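Local coordinates for peroxisomal membrane protein LPX1 (Saccharomyces cerevisiae, PDB 2Y6U) that hydrolyses acyl esters, with acyl esterase, triacylglycerol lipase and phospholipase A activity, as a peroxisomal alpha/beta-hydrolase of yeast, at residues A[48-53]-A[81-86]; A[68-73]-A[226-231]; A[163-168]-A[281-286]; A[190-195]-A[265-270]. All coordinates share one frame; numbering follows the deposited sequence.

In the fold
Followed from the N terminus, interaction 1 comes first: it closes the connection between strands 51-58 and 84-92, neighbours in the central sheet. Residues 68-73, inside that connection, meet the start of helix 229-239, so interaction 2 crosses interaction 1. It also crosses interactions 3 and 4. Interaction 3 joins strand 164-168 to the start of strand 286-292 and closes a long excursion between them; interaction 4, nested inside that excursion and beside the second subunit, sets strand 192-193 against the loop before helix 273-279. Interactions 1 and 3 reach the same sheet, about 21 Å apart between centres, while Trp68 CH2 packs 4.0 Å from Ile168 CD1 where interactions 2 and 3 touch.

Interaction 1 (A[48-53]-A[81-86]); sequences RTATRL and EGNYAI
Thr49 meets Asn83 where two neighbouring strands of the alpha/beta-hydrolase sheet, 51-58 and 84-92, begin to run parallel. The two side chains cross at about a right angle, and the Asn83 amide nitrogen ND2 turns to Ser47 OG for its hydrogen bond. Asn83 and Tyr84 both face Asp79, forming a G1 beta bulge. Next along, the methyl of Ala50 rests on the other branch of the Asn83 amide, CB lying 3.4 Å from Asn83 OD1. At Thr51 the strand pairing starts: Thr51 N gives a hydrogen bond of 2.9 Å to Asn83 O, and Thr51 O takes one of 3.1 Å from Ala85 N. Arg52 turns to the same side of the sheet as Ala85 and sends its guanidinium away from this pairing, NH2 making a weak hydrogen bond to Asp133 O. Leu53 then returns to the face of Tyr84 and Ile86, under helix 330-347. Tyr84 CG sits between its own backbone N and carbonyl carbon (chi1 63°), which turns the ring beside this leucine, modelled in two conformers. Leu53 N donates to Ala85 O at 2.9 Å, and Leu53 O receives a CA-H...O contact from Ile86 CA at 3.3 Å.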
loop_
_atom_site.group_PDB
_atom_site.type_symbol
_atom_site.label_atom_id
_atom_site.label_comp_id
_atom_site.label_asym_id
_atom_site.label_seq_id
_atom_site.Cartn_x
_atom_site.Cartn_y
_atom_site.Cartn_z
ATOM N N ARG A 48 3.781 -9.124 -31.876
ATOM C CA ARG A 48 3.071 -9.746 -30.742
ATOM C C ARG A 48 4.001 -9.852 -29.525
ATOM O O ARG A 48 3.579 -9.567 -28.398
ATOM C CB ARG A 48 2.557 -11.153 -31.104
ATOM C CG ARG A 48 1.458 -11.214 -32.178
ATOM C CD ARG A 48 1.117 -12.659 -32.531
ATOM N NE ARG A 48 0.591 -12.832 -33.899
ATOM C CZ ARG A 48 0.210 -14.002 -34.413
ATOM N NH1 ARG A 48 0.297 -15.109 -33.682
ATOM N NH2 ARG A 48 -0.256 -14.083 -35.668
ATOM N N THR A 49 5.259 -10.262 -29.795
ATOM C CA THR A 49 6.310 -10.489 -28.764
ATOM C C THR A 49 7.022 -9.218 -28.201
ATOM O O THR A 49 7.963 -9.347 -27.411
ATOM C CB THR A 49 7.454 -11.451 -29.285
ATOM O OG1 THR A 49 8.302 -10.738 -30.200
ATOM C CG2 THR A 49 6.891 -12.729 -29.948
ATOM N N ALA A 50 6.606 -8.022 -28.627
ATOM C CA ALA A 50 7.309 -6.797 -28.271
ATOM C C ALA A 50 6.955 -6.406 -26.834
ATOM O O ALA A 50 5.794 -6.315 -26.450
ATOM C CB ALA A 50 6.990 -5.696 -29.217
ATOM N N THR A 51 7.978 -6.168 -26.035
ATOM C CA THR A 51 7.762 -5.696 -24.654
ATOM C C THR A 51 7.347 -4.266 -24.681
ATOM O O THR A 51 7.977 -3.411 -25.309
ATOM C CB THR A 51 9.046 -5.857 -23.841
ATOM O OG1 THR A 51 9.462 -7.201 -23.920
ATOM C CG2 THR A 51 8.868 -5.535 -22.403
ATOM N N ARG A 52 6.289 -3.962 -23.957
ATOM C CA ARG A 52 5.913 -2.633 -23.729
ATOM C C ARG A 52 6.741 -2.085 -22.533
ATOM O O ARG A 52 6.717 -2.664 -21.455
ATOM C CB ARG A 52 4.453 -2.573 -23.292
ATOM C CG ARG A 52 3.374 -2.437 -24.352
ATOM C CD ARG A 52 2.994 -3.727 -24.877
ATOM N NE ARG A 52 1.538 -3.942 -24.936
ATOM C CZ ARG A 52 0.950 -4.926 -25.643
ATOM N NH1 ARG A 52 1.676 -5.778 -26.386
ATOM N NH2 ARG A 52 -0.385 -5.057 -25.606
ATOM N N LEU A 53 7.359 -0.923 -22.706
ATOM C CA LEU A 53 8.033 -0.258 -21.589
ATOM C C LEU A 53 7.170 0.875 -21.136
ATOM O O LEU A 53 6.712 1.709 -21.925
ATOM C CB LEU A 53 9.420 0.290 -21.935
ATOM C CG LEU A 53 10.508 -0.707 -22.331
ATOM C CD1 LEU A 53 11.701 0.042 -22.889
ATOM C CD2 LEU A 53 10.948 -1.555 -21.146
ATOM N N GLU A 81 15.822 -5.564 -32.658
ATOM C CA GLU A 81 15.983 -6.929 -32.127
ATOM C C GLU A 81 15.736 -7.129 -30.610
ATOM O O GLU A 81 15.123 -8.128 -30.212
ATOM C CB GLU A 81 17.351 -7.498 -32.547
ATOM C CG GLU A 81 17.500 -7.703 -34.092
ATOM C CD GLU A 81 18.948 -7.560 -34.570
ATOM O OE1 GLU A 81 19.783 -7.097 -33.756
ATOM O OE2 GLU A 81 19.259 -7.905 -35.745
ATOM N N GLY A 82 16.150 -6.184 -29.760
ATOM C CA GLY A 82 15.720 -6.185 -28.347
ATOM C C GLY A 82 14.194 -6.101 -28.177
ATOM O O GLY A 82 13.678 -6.247 -27.061
ATOM N N ASN A 83 13.499 -5.818 -29.293
ATOM C CA ASN A 83 12.045 -5.900 -29.425
ATOM C C ASN A 83 11.235 -5.320 -28.236
ATOM O O ASN A 83 10.444 -6.005 -27.579
ATOM C CB ASN A 83 11.613 -7.319 -29.733
ATOM C CG ASN A 83 10.487 -7.343 -30.697
ATOM O OD1 ASN A 83 9.825 -6.310 -30.894
ATOM N ND2 ASN A 83 10.277 -8.484 -31.348
ATOM N N TYR A 84 11.480 -4.048 -28.007
ATOM C CA TYR A 84 10.769 -3.285 -26.989
ATOM C C TYR A 84 10.448 -1.905 -27.596
ATOM O O TYR A 84 11.050 -1.503 -28.622
ATOM C CB TYR A 84 11.637 -3.165 -25.728
ATOM C CG TYR A 84 12.983 -2.414 -25.854
ATOM C CD1 TYR A 84 13.042 -1.027 -25.809
ATOM C CD2 TYR A 84 14.194 -3.106 -25.955
ATOM C CE1 TYR A 84 14.248 -0.338 -25.891
ATOM C CE2 TYR A 84 15.409 -2.421 -26.041
ATOM C CZ TYR A 84 15.428 -1.027 -25.987
ATOM O OH TYR A 84 16.637 -0.326 -26.074
ATOM N N ALA A 85 9.521 -1.225 -26.964
ATOM C CA ALA A 85 9.182 0.155 -27.236
ATOM C C ALA A 85 8.434 0.735 -26.060
ATOM O O ALA A 85 7.665 0.049 -25.389
ATOM C CB ALA A 85 8.285 0.276 -28.568
ATOM N N ILE A 86 8.639 2.021 -25.838
ATOM C CA ILE A 86 7.891 2.764 -24.857
ATOM C C ILE A 86 6.430 2.805 -25.216
ATOM O O ILE A 86 6.036 3.169 -26.355
ATOM C CB ILE A 86 8.387 4.222 -24.660
ATOM C CG1 ILE A 86 9.787 4.222 -24.060
ATOM C CG2 ILE A 86 7.469 4.990 -23.669
ATOM C CD1 ILE A 86 10.389 5.632 -24.108
#

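Interaction 2 (A[68-73]-A[226-231]); sequences WEYYLP and NAHSQI
Tyr70 projects toward residues 226-231 and is met there by three side chains, each crossing it at about a right angle. His228 lies against the outer end of the phenol: Tyr70 CE2 stands 3.5 Å above the imidazole plane, offset toward its rim, while the two rings are inclined at 48° to each other. Gln230 approaches differently, bringing its amide to the edge of the phenol ring. Its NE2 is 3.7 Å from Tyr70 CE2, and the planes of amide and ring are 73° apart. At the base of the tyrosine, Ile231 CG1 packs 3.5 Å from Tyr70 CB, and its terminal methyl CD1 extends to the edge of the Tyr71 ring. In the alpha/beta-hydrolase fold the contact ties the loop after strand 51-58 to the start of helix 229-239. Residues 226-231 lead into that helix, with His228 as its N-cap: the imidazole ND1 accepts from Gln230 N at 3.1 Å, the donor lying close to the ring plane. That bond helps to fix the rotation of the imidazole and so the face it offers to Tyr70. With CG anti to the backbone N (chi1 177°), the tyrosine ring reaches across to the helix start, and its OH hydrogen-bonds to Asp331, near Pro330 at the head of helix 330-347. Replacing Tyr70 with a leucine would probably leave Asp331 without this partner and open a gap against the His228 face. Tyr71 OH, for its part, donates to the backbone oxygen of Asn326.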
loop_
_atom_site.group_PDB
_atom_site.type_symbol
_atom_site.label_atom_id
_atom_site.label_comp_id
_atom_site.label_asym_id
_atom_site.label_seq_id
_atom_site.Cartn_x
_atom_site.Cartn_y
_atom_site.Cartn_z
ATOM N N TRP A 68 10.391 16.967 -16.577
ATOM C CA TRP A 68 10.640 15.812 -17.400
ATOM C C TRP A 68 10.197 15.956 -18.840
ATOM O O TRP A 68 10.519 15.098 -19.700
ATOM C CB TRP A 68 9.987 14.589 -16.789
ATOM C CG TRP A 68 10.247 14.366 -15.363
ATOM C CD1 TRP A 68 9.355 14.511 -14.348
ATOM C CD2 TRP A 68 11.485 13.929 -14.751
ATOM N NE1 TRP A 68 9.926 14.153 -13.161
ATOM C CE2 TRP A 68 11.221 13.778 -13.361
ATOM C CE3 TRP A 68 12.739 13.648 -15.221
ATOM C CZ2 TRP A 68 12.169 13.403 -12.482
ATOM C CZ3 TRP A 68 13.710 13.192 -14.300
ATOM C CH2 TRP A 68 13.405 13.091 -12.968
ATOM N N GLU A 69 9.517 17.052 -19.196
ATOM C CA GLU A 69 9.120 17.165 -20.588
ATOM C C GLU A 69 10.236 17.150 -21.606
ATOM O O GLU A 69 10.093 16.527 -22.675
ATOM C CB GLU A 69 8.145 18.354 -20.823
ATOM C CG GLU A 69 6.887 18.146 -20.011
ATOM C CD GLU A 69 5.847 19.360 -20.200
ATOM O OE1 GLU A 69 6.133 20.325 -20.920
ATOM O OE2 GLU A 69 4.832 19.336 -19.525
ATOM N N TYR A 70 11.351 17.814 -21.315
ATOM C CA TYR A 70 12.504 17.790 -22.151
ATOM C C TYR A 70 12.966 16.327 -22.443
ATOM O O TYR A 70 13.588 16.055 -23.448
ATOM C CB TYR A 70 13.619 18.599 -21.436
ATOM C CG TYR A 70 14.901 18.600 -22.162
ATOM C CD1 TYR A 70 15.860 17.621 -21.937
ATOM C CD2 TYR A 70 15.180 19.599 -23.088
ATOM C CE1 TYR A 70 17.065 17.624 -22.613
ATOM C CE2 TYR A 70 16.438 19.665 -23.786
ATOM C CZ TYR A 70 17.382 18.662 -23.547
ATOM O OH TYR A 70 18.512 18.705 -24.281
ATOM N N TYR A 71 12.733 15.427 -21.493
ATOM C CA TYR A 71 13.181 14.050 -21.656
ATOM C C TYR A 71 12.401 13.255 -22.699
ATOM O O TYR A 71 12.949 12.316 -23.344
ATOM C CB TYR A 71 13.034 13.290 -20.340
ATOM C CG TYR A 71 14.068 13.656 -19.262
ATOM C CD1 TYR A 71 14.264 14.986 -18.844
ATOM C CD2 TYR A 71 14.806 12.646 -18.608
ATOM C CE1 TYR A 71 15.232 15.328 -17.825
ATOM C CE2 TYR A 71 15.697 12.968 -17.597
ATOM C CZ TYR A 71 15.932 14.292 -17.222
ATOM O OH TYR A 71 16.854 14.582 -16.213
ATOM N N LEU A 72 11.129 13.610 -22.855
ATOM C CA LEU A 72 10.234 12.760 -23.670
ATOM C C LEU A 72 10.702 12.439 -25.073
ATOM O O LEU A 72 10.666 11.299 -25.437
ATOM C CB LEU A 72 8.804 13.368 -23.725
ATOM C CG LEU A 72 8.149 13.476 -22.379
ATOM C CD1 LEU A 72 6.820 14.362 -22.494
ATOM C CD2 LEU A 72 7.891 12.046 -21.752
ATOM N N PRO A 73 11.150 13.415 -25.879
ATOM C CA PRO A 73 11.578 13.006 -27.203
ATOM C C PRO A 73 12.954 12.328 -27.214
ATOM O O PRO A 73 13.340 11.805 -28.232
ATOM C CB PRO A 73 11.568 14.309 -28.018
ATOM C CG PRO A 73 11.404 15.390 -27.020
ATOM C CD PRO A 73 11.164 14.873 -25.705
ATOM N N ASN A 226 20.439 27.645 -13.085
ATOM C CA ASN A 226 21.422 26.943 -13.897
ATOM C C ASN A 226 20.807 25.780 -14.664
ATOM O O ASN A 226 21.532 25.001 -15.241
ATOM C CB ASN A 226 22.619 26.459 -13.058
ATOM C CG ASN A 226 23.472 27.627 -12.560
ATOM O OD1 ASN A 226 23.686 27.746 -11.373
ATOM N ND2 ASN A 226 23.916 28.497 -13.456
ATOM N N ALA A 227 19.484 25.668 -14.672
ATOM C CA ALA A 227 18.850 24.568 -15.393
ATOM C C ALA A 227 19.071 24.776 -16.895
ATOM O O ALA A 227 19.280 25.902 -17.369
ATOM C CB ALA A 227 17.361 24.499 -15.089
ATOM N N HIS A 228 19.150 23.679 -17.617
ATOM C CA HIS A 228 19.148 23.727 -19.103
ATOM C C HIS A 228 18.149 24.777 -19.591
ATOM O O HIS A 228 16.995 24.768 -19.144
ATOM C CB HIS A 228 18.744 22.344 -19.630
ATOM C CG HIS A 228 18.934 22.168 -21.098
ATOM N ND1 HIS A 228 18.138 22.794 -22.036
ATOM C CD2 HIS A 228 19.808 21.405 -21.791
ATOM C CE1 HIS A 228 18.561 22.466 -23.245
ATOM N NE2 HIS A 228 19.553 21.597 -23.126
ATOM N N SER A 229 18.565 25.655 -20.496
ATOM C CA SER A 229 17.696 26.780 -20.884
ATOM C C SER A 229 16.249 26.340 -21.294
ATOM O O SER A 229 15.304 27.073 -21.015
ATOM C CB SER A 229 18.361 27.635 -21.972
ATOM O OG SER A 229 18.671 26.771 -23.033
ATOM N N GLN A 230 16.080 25.175 -21.945
ATOM C CA GLN A 230 14.749 24.749 -22.352
ATOM C C GLN A 230 13.949 24.331 -21.136
ATOM O O GLN A 230 12.753 24.585 -21.096
ATOM C CB GLN A 230 14.748 23.607 -23.398
ATOM C CG GLN A 230 15.512 23.945 -24.655
ATOM C CD GLN A 230 15.504 22.851 -25.775
ATOM O OE1 GLN A 230 16.438 22.800 -26.595
ATOM N NE2 GLN A 230 14.465 22.022 -25.817
ATOM N N ILE A 231 14.575 23.672 -20.159
ATOM C CA ILE A 231 13.853 23.247 -18.970
ATOM C C ILE A 231 13.466 24.440 -18.085
ATOM O O ILE A 231 12.353 24.546 -17.613
ATOM C CB ILE A 231 14.654 22.163 -18.176
ATOM C CG1 ILE A 231 14.869 20.926 -19.082
ATOM C CG2 ILE A 231 13.980 21.717 -16.890
ATOM C CD1 ILE A 231 15.687 19.762 -18.402
#

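Interaction 3 (A[163-168]-A[281-286]); sequences HLLILI and KFVRKR
Val283 meets Leu165 on the approach to strand 286-292, which runs parallel to strand 164-168 in the central sheet of the alpha/beta-hydrolase fold. Its CG1 methyl lies 4.0 Å from Leu165 CD2, the two side chains crossing at a slant, while the preceding Lys281 and Phe282 turn outward to the second subunit, where the Phe282 ring meets Phe275 of that chain edge-to-face. Helix 146-157 covers the Val283-Leu165 pair through Leu152 and Val156. Two residues on, Lys285 packs by its aliphatic part: CB is 4.0 Å from Leu165 CD1. This lysine has two modelled conformers; in the one described, the chain turns at CB-CG (chi2 -61°) and NZ forms a salt bridge with Asp155 and hydrogen bonds to the backbone oxygens of Phe162 and Pro159. Three oxygens thus surround NZ in that conformer, while CB and CG lie against Leu165 CD1. Arg286 closes the segment. A water spans its backbone N, 2.9 Å away, and His163 O, to which it donates at 2.7 Å. The side chains of Arg286 and Leu164 run alongside each other in the same direction, with Arg286 CG 3.4 Å from Leu164 CD1. Farther out, the guanidinium NH1 reaches Asn312. Leu165 N donates to Arg286 O at 3.1 Å.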
loop_
_atom_site.group_PDB
_atom_site.type_symbol
_atom_site.label_atom_id
_atom_site.label_comp_id
_atom_site.label_asym_id
_atom_site.label_seq_id
_atom_site.Cartn_x
_atom_site.Cartn_y
_atom_site.Cartn_z
ATOM N N HIS A 163 9.916 -2.944 -12.281
ATOM C CA HIS A 163 10.976 -3.896 -12.475
ATOM C C HIS A 163 12.364 -3.252 -12.336
ATOM O O HIS A 163 13.321 -3.955 -12.159
ATOM C CB HIS A 163 10.833 -4.466 -13.887
ATOM C CG HIS A 163 9.521 -5.135 -14.113
ATOM N ND1 HIS A 163 8.442 -4.465 -14.666
ATOM C CD2 HIS A 163 9.071 -6.383 -13.776
ATOM C CE1 HIS A 163 7.392 -5.291 -14.696
ATOM N NE2 HIS A 163 7.741 -6.456 -14.153
ATOM N N LEU A 164 12.447 -1.967 -12.580
ATOM C CA LEU A 164 13.720 -1.211 -12.594
ATOM C C LEU A 164 13.463 0.144 -11.920
ATOM O O LEU A 164 12.439 0.830 -12.223
ATOM C CB LEU A 164 14.157 -1.012 -14.040
ATOM C CG LEU A 164 15.394 -0.130 -14.237
ATOM C CD1 LEU A 164 16.634 -0.862 -13.598
ATOM C CD2 LEU A 164 15.621 0.095 -15.744
ATOM N N LEU A 165 14.331 0.530 -10.982
ATOM C CA LEU A 165 14.268 1.821 -10.267
ATOM C C LEU A 165 15.462 2.618 -10.687
ATOM O O LEU A 165 16.606 2.074 -10.737
ATOM C CB LEU A 165 14.327 1.601 -8.763
ATOM C CG LEU A 165 13.021 1.222 -8.074
ATOM C CD1 LEU A 165 12.345 -0.094 -8.526
ATOM C CD2 LEU A 165 13.325 1.296 -6.560
ATOM N N ILE A 166 15.261 3.884 -11.025
ATOM C CA ILE A 166 16.332 4.779 -11.363
ATOM C C ILE A 166 16.163 6.000 -10.435
ATOM O O ILE A 166 15.160 6.727 -10.481
ATOM C CB ILE A 166 16.308 5.235 -12.823
ATOM C CG1 ILE A 166 16.323 4.001 -13.763
ATOM C CG2 ILE A 166 17.512 6.221 -13.051
ATOM C CD1 ILE A 166 16.343 4.330 -15.255
ATOM N N LEU A 167 17.094 6.162 -9.528
ATOM C CA LEU A 167 17.038 7.180 -8.519
ATOM C C LEU A 167 18.072 8.228 -8.827
ATOM O O LEU A 167 19.285 7.927 -8.867
ATOM C CB LEU A 167 17.334 6.513 -7.151
ATOM C CG LEU A 167 16.636 5.210 -6.807
ATOM C CD1 LEU A 167 17.108 4.711 -5.421
ATOM C CD2 LEU A 167 15.113 5.348 -6.829
ATOM N N ILE A 168 17.649 9.475 -9.027
ATOM C CA ILE A 168 18.585 10.528 -9.369
ATOM C C ILE A 168 18.663 11.376 -8.099
ATOM O O ILE A 168 17.692 12.022 -7.696
ATOM C CB ILE A 168 18.116 11.356 -10.535
ATOM C CG1 ILE A 168 17.834 10.478 -11.799
ATOM C CG2 ILE A 168 19.177 12.506 -10.828
ATOM C CD1 ILE A 168 16.873 11.194 -12.819
ATOM N N LYS A 281 16.102 -2.712 2.547
ATOM C CA LYS A 281 16.554 -4.082 2.470
ATOM C C LYS A 281 15.571 -5.032 1.707
ATOM O O LYS A 281 16.023 -6.091 1.247
ATOM C CB LYS A 281 16.916 -4.668 3.817
ATOM C CG LYS A 281 15.737 -4.854 4.797
ATOM C CD LYS A 281 16.080 -5.342 6.182
ATOM C CE LYS A 281 14.810 -5.535 6.987
ATOM N NZ LYS A 281 15.071 -5.823 8.399
ATOM N N PHE A 282 14.285 -4.638 1.589
ATOM C CA PHE A 282 13.297 -5.454 0.893
ATOM C C PHE A 282 13.217 -5.139 -0.585
ATOM O O PHE A 282 12.504 -5.808 -1.330
ATOM C CB PHE A 282 11.930 -5.332 1.571
ATOM C CG PHE A 282 11.898 -6.022 2.896
ATOM C CD1 PHE A 282 12.084 -7.393 2.986
ATOM C CD2 PHE A 282 11.748 -5.305 4.073
ATOM C CE1 PHE A 282 11.954 -8.027 4.196
ATOM C CE2 PHE A 282 11.704 -5.914 5.272
ATOM C CZ PHE A 282 11.828 -7.281 5.377
ATOM N N VAL A 283 13.934 -4.078 -1.021
ATOM C CA VAL A 283 13.871 -3.623 -2.407
ATOM C C VAL A 283 14.901 -4.470 -3.195
ATOM O O VAL A 283 16.105 -4.249 -3.099
ATOM C CB VAL A 283 14.171 -2.123 -2.553
ATOM C CG1 VAL A 283 14.299 -1.702 -4.058
ATOM C CG2 VAL A 283 13.032 -1.320 -1.793
ATOM N N ARG A 284 14.389 -5.453 -3.901
ATOM C CA ARG A 284 15.236 -6.499 -4.541
ATOM C C ARG A 284 15.501 -6.177 -6.002
ATOM O O ARG A 284 16.367 -6.808 -6.634
ATOM C CB ARG A 284 14.543 -7.847 -4.491
ATOM C CG ARG A 284 14.307 -8.335 -3.148
ATOM C CD ARG A 284 13.781 -9.704 -3.396
ATOM N NE ARG A 284 13.006 -10.218 -2.303
ATOM C CZ ARG A 284 12.593 -11.480 -2.240
ATOM N NH1 ARG A 284 12.857 -12.319 -3.251
ATOM N NH2 ARG A 284 11.899 -11.888 -1.184
ATOM N N LYS A 285 14.849 -5.158 -6.516
ATOM C CA LYS A 285 14.939 -4.794 -7.911
ATOM C C LYS A 285 16.255 -4.160 -8.266
ATOM O O LYS A 285 16.843 -3.455 -7.474
ATOM C CB LYS A 285 13.835 -3.755 -8.256
ATOM C CG LYS A 285 12.455 -4.160 -7.883
ATOM C CD LYS A 285 11.964 -5.460 -8.592
ATOM C CE LYS A 285 10.619 -5.940 -8.040
ATOM N NZ LYS A 285 9.572 -4.907 -8.119
ATOM N N ARG A 286 16.671 -4.333 -9.507
ATOM C CA ARG A 286 17.762 -3.557 -10.009
ATOM C C ARG A 286 17.473 -2.074 -9.807
ATOM O O ARG A 286 16.434 -1.585 -10.235
ATOM C CB ARG A 286 17.850 -3.831 -11.509
ATOM C CG ARG A 286 18.898 -2.970 -12.185
ATOM C CD ARG A 286 20.151 -3.600 -12.046
ATOM N NE ARG A 286 21.280 -3.137 -12.897
ATOM C CZ ARG A 286 22.573 -3.195 -12.500
ATOM N NH1 ARG A 286 22.935 -3.634 -11.264
ATOM N NH2 ARG A 286 23.529 -2.793 -13.347
HETATM O O HOH W 1 14.959 -5.900 -11.220
#

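Interaction 4 (A[190-195]-A[265-270]); sequences PQIPEN and CYMNMQ
Gln270 turns its side-chain amide onto the backbone of Gln191, using both ends of the group. Gln191 N donates to Gln270 OE1 at 3.2 Å from above the carbonyl plane, 51° out of it, and Gln270 NE2 returns a weak bond of 3.4 Å to Gln191 O. A bend at chi2 (85°) folds the glutamine chain back so that its amide spans both backbone atoms. With an alanine in its place, Gln191 N is likely to lose this acceptor and Gln191 O its weak donor. Beside the amide a water also joins the segments, accepting from Met269 N and lying 2.9 Å from Gln191 O and 2.8 Å from Tyr266 O. Pro190 CB sits 3.1 Å from Met267 O, and its ring lies alongside Asn268, whose ND2 is held by Asn111. Ile192 supplies the apolar part: its CD1 touches Tyr266 CB at 3.7 Å and Met267 CG at 3.9 Å. The contact stands at the dimer interface: Ile192 and Pro193 pair in parallel with a strand of the second subunit, while Phe374 of that chain packs on Pro190 and Met267. Since one side-chain amide meets both backbone polar atoms of Gln191, this polar tie depends on the Gln270 amide keeping its orientation.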
loop_
_atom_site.group_PDB
_atom_site.type_symbol
_atom_site.label_atom_id
_atom_site.label_comp_id
_atom_site.label_asym_id
_atom_site.label_seq_id
_atom_site.Cartn_x
_atom_site.Cartn_y
_atom_site.Cartn_z
ATOM N N PRO A 190 8.967 16.414 13.727
ATOM C CA PRO A 190 9.463 17.231 12.638
ATOM C C PRO A 190 10.445 18.337 13.080
ATOM O O PRO A 190 10.249 18.998 14.110
ATOM C CB PRO A 190 8.184 17.791 11.992
ATOM C CG PRO A 190 7.112 17.611 12.964
ATOM C CD PRO A 190 7.523 16.570 13.963
ATOM N N GLN A 191 11.485 18.542 12.299
ATOM C CA GLN A 191 12.542 19.530 12.629
ATOM C C GLN A 191 13.254 20.019 11.386
ATOM O O GLN A 191 13.313 19.313 10.346
ATOM C CB GLN A 191 13.567 18.928 13.630
ATOM C CG GLN A 191 12.950 18.766 15.056
ATOM C CD GLN A 191 13.948 18.817 16.175
ATOM O OE1 GLN A 191 15.102 18.384 16.005
ATOM N NE2 GLN A 191 13.521 19.339 17.339
ATOM N N ILE A 192 13.724 21.242 11.449
ATOM C CA ILE A 192 14.528 21.778 10.394
ATOM C C ILE A 192 15.492 22.790 11.053
ATOM O O ILE A 192 15.062 23.512 11.919
ATOM C CB ILE A 192 13.700 22.487 9.302
ATOM C CG1 ILE A 192 14.608 22.805 8.118
ATOM C CG2 ILE A 192 13.038 23.781 9.835
ATOM C CD1 ILE A 192 13.908 23.256 6.774
ATOM N N PRO A 193 16.777 22.835 10.625
ATOM C CA PRO A 193 17.648 23.869 11.207
ATOM C C PRO A 193 17.274 25.237 10.636
ATOM O O PRO A 193 16.932 25.340 9.463
ATOM C CB PRO A 193 19.093 23.438 10.814
ATOM C CG PRO A 193 19.040 22.284 10.095
ATOM C CD PRO A 193 17.552 21.806 9.901
ATOM N N GLU A 194 17.311 26.246 11.476
ATOM C CA GLU A 194 16.948 27.610 11.126
ATOM C C GLU A 194 17.707 28.135 9.925
ATOM O O GLU A 194 17.095 28.720 9.015
ATOM C CB GLU A 194 17.152 28.523 12.325
ATOM C CG GLU A 194 16.756 29.977 12.105
ATOM C CD GLU A 194 16.821 30.819 13.367
ATOM O OE1 GLU A 194 17.314 30.354 14.438
ATOM O OE2 GLU A 194 16.370 31.982 13.272
ATOM N N ASN A 195 19.030 27.963 9.909
ATOM C CA ASN A 195 19.843 28.420 8.756
ATOM C C ASN A 195 19.349 27.789 7.430
ATOM O O ASN A 195 19.256 28.469 6.411
ATOM C CB ASN A 195 21.343 28.106 8.941
ATOM C CG ASN A 195 22.015 28.966 9.998
ATOM O OD1 ASN A 195 21.505 30.013 10.416
ATOM N ND2 ASN A 195 23.201 28.534 10.419
ATOM N N CYS A 265 8.242 20.578 2.497
ATOM C CA CYS A 265 8.906 19.417 1.980
ATOM C C CYS A 265 10.178 19.106 2.739
ATOM O O CYS A 265 10.661 18.024 2.584
ATOM C CB CYS A 265 9.293 19.608 0.525
ATOM S SG CYS A 265 7.817 19.631 -0.533
ATOM N N TYR A 266 10.716 20.068 3.492
ATOM C CA TYR A 266 11.985 19.970 4.163
ATOM C C TYR A 266 11.839 19.794 5.680
ATOM O O TYR A 266 12.831 19.712 6.362
ATOM C CB TYR A 266 12.889 21.197 3.828
ATOM C CG TYR A 266 13.150 21.320 2.354
ATOM C CD1 TYR A 266 14.254 20.648 1.741
ATOM C CD2 TYR A 266 12.299 22.045 1.542
ATOM C CE1 TYR A 266 14.464 20.716 0.357
ATOM C CE2 TYR A 266 12.486 22.098 0.140
ATOM C CZ TYR A 266 13.568 21.431 -0.440
ATOM O OH TYR A 266 13.770 21.527 -1.773
ATOM N N MET A 267 10.629 19.847 6.239
ATOM C CA MET A 267 10.446 20.096 7.660
ATOM C C MET A 267 9.906 18.867 8.387
ATOM O O MET A 267 9.732 18.896 9.567
ATOM C CB MET A 267 9.445 21.246 7.825
ATOM C CG MET A 267 10.054 22.596 7.291
ATOM S SD MET A 267 8.796 23.942 7.135
ATOM C CE MET A 267 8.431 24.221 8.844
ATOM N N ASN A 268 9.659 17.790 7.665
ATOM C CA ASN A 268 8.825 16.693 8.226
ATOM C C ASN A 268 9.457 15.305 8.094
ATOM O O ASN A 268 8.771 14.300 8.351
ATOM C CB ASN A 268 7.560 16.676 7.343
ATOM C CG ASN A 268 6.380 16.206 8.075
ATOM O OD1 ASN A 268 6.288 16.267 9.336
ATOM N ND2 ASN A 268 5.460 15.605 7.311
ATOM N N MET A 269 10.730 15.267 7.697
ATOM C CA MET A 269 11.403 14.017 7.242
ATOM C C MET A 269 11.437 13.014 8.321
ATOM O O MET A 269 11.269 11.832 8.035
ATOM C CB MET A 269 12.842 14.242 6.896
ATOM C CG MET A 269 13.091 14.932 5.682
ATOM S SD MET A 269 12.828 13.966 4.162
ATOM C CE MET A 269 13.714 12.464 4.012
ATOM N N GLN A 270 11.558 13.444 9.583
ATOM C CA GLN A 270 11.679 12.489 10.622
ATOM C C GLN A 270 10.432 11.660 10.867
ATOM O O GLN A 270 10.476 10.602 11.530
ATOM C CB GLN A 270 12.090 13.160 11.931
ATOM C CG GLN A 270 13.365 13.965 11.720
ATOM C CD GLN A 270 13.167 15.418 11.160
ATOM O OE1 GLN A 270 12.043 15.876 10.679
ATOM N NE2 GLN A 270 14.304 16.166 11.213
HETATM O O HOH W 2 12.810 17.560 8.129
#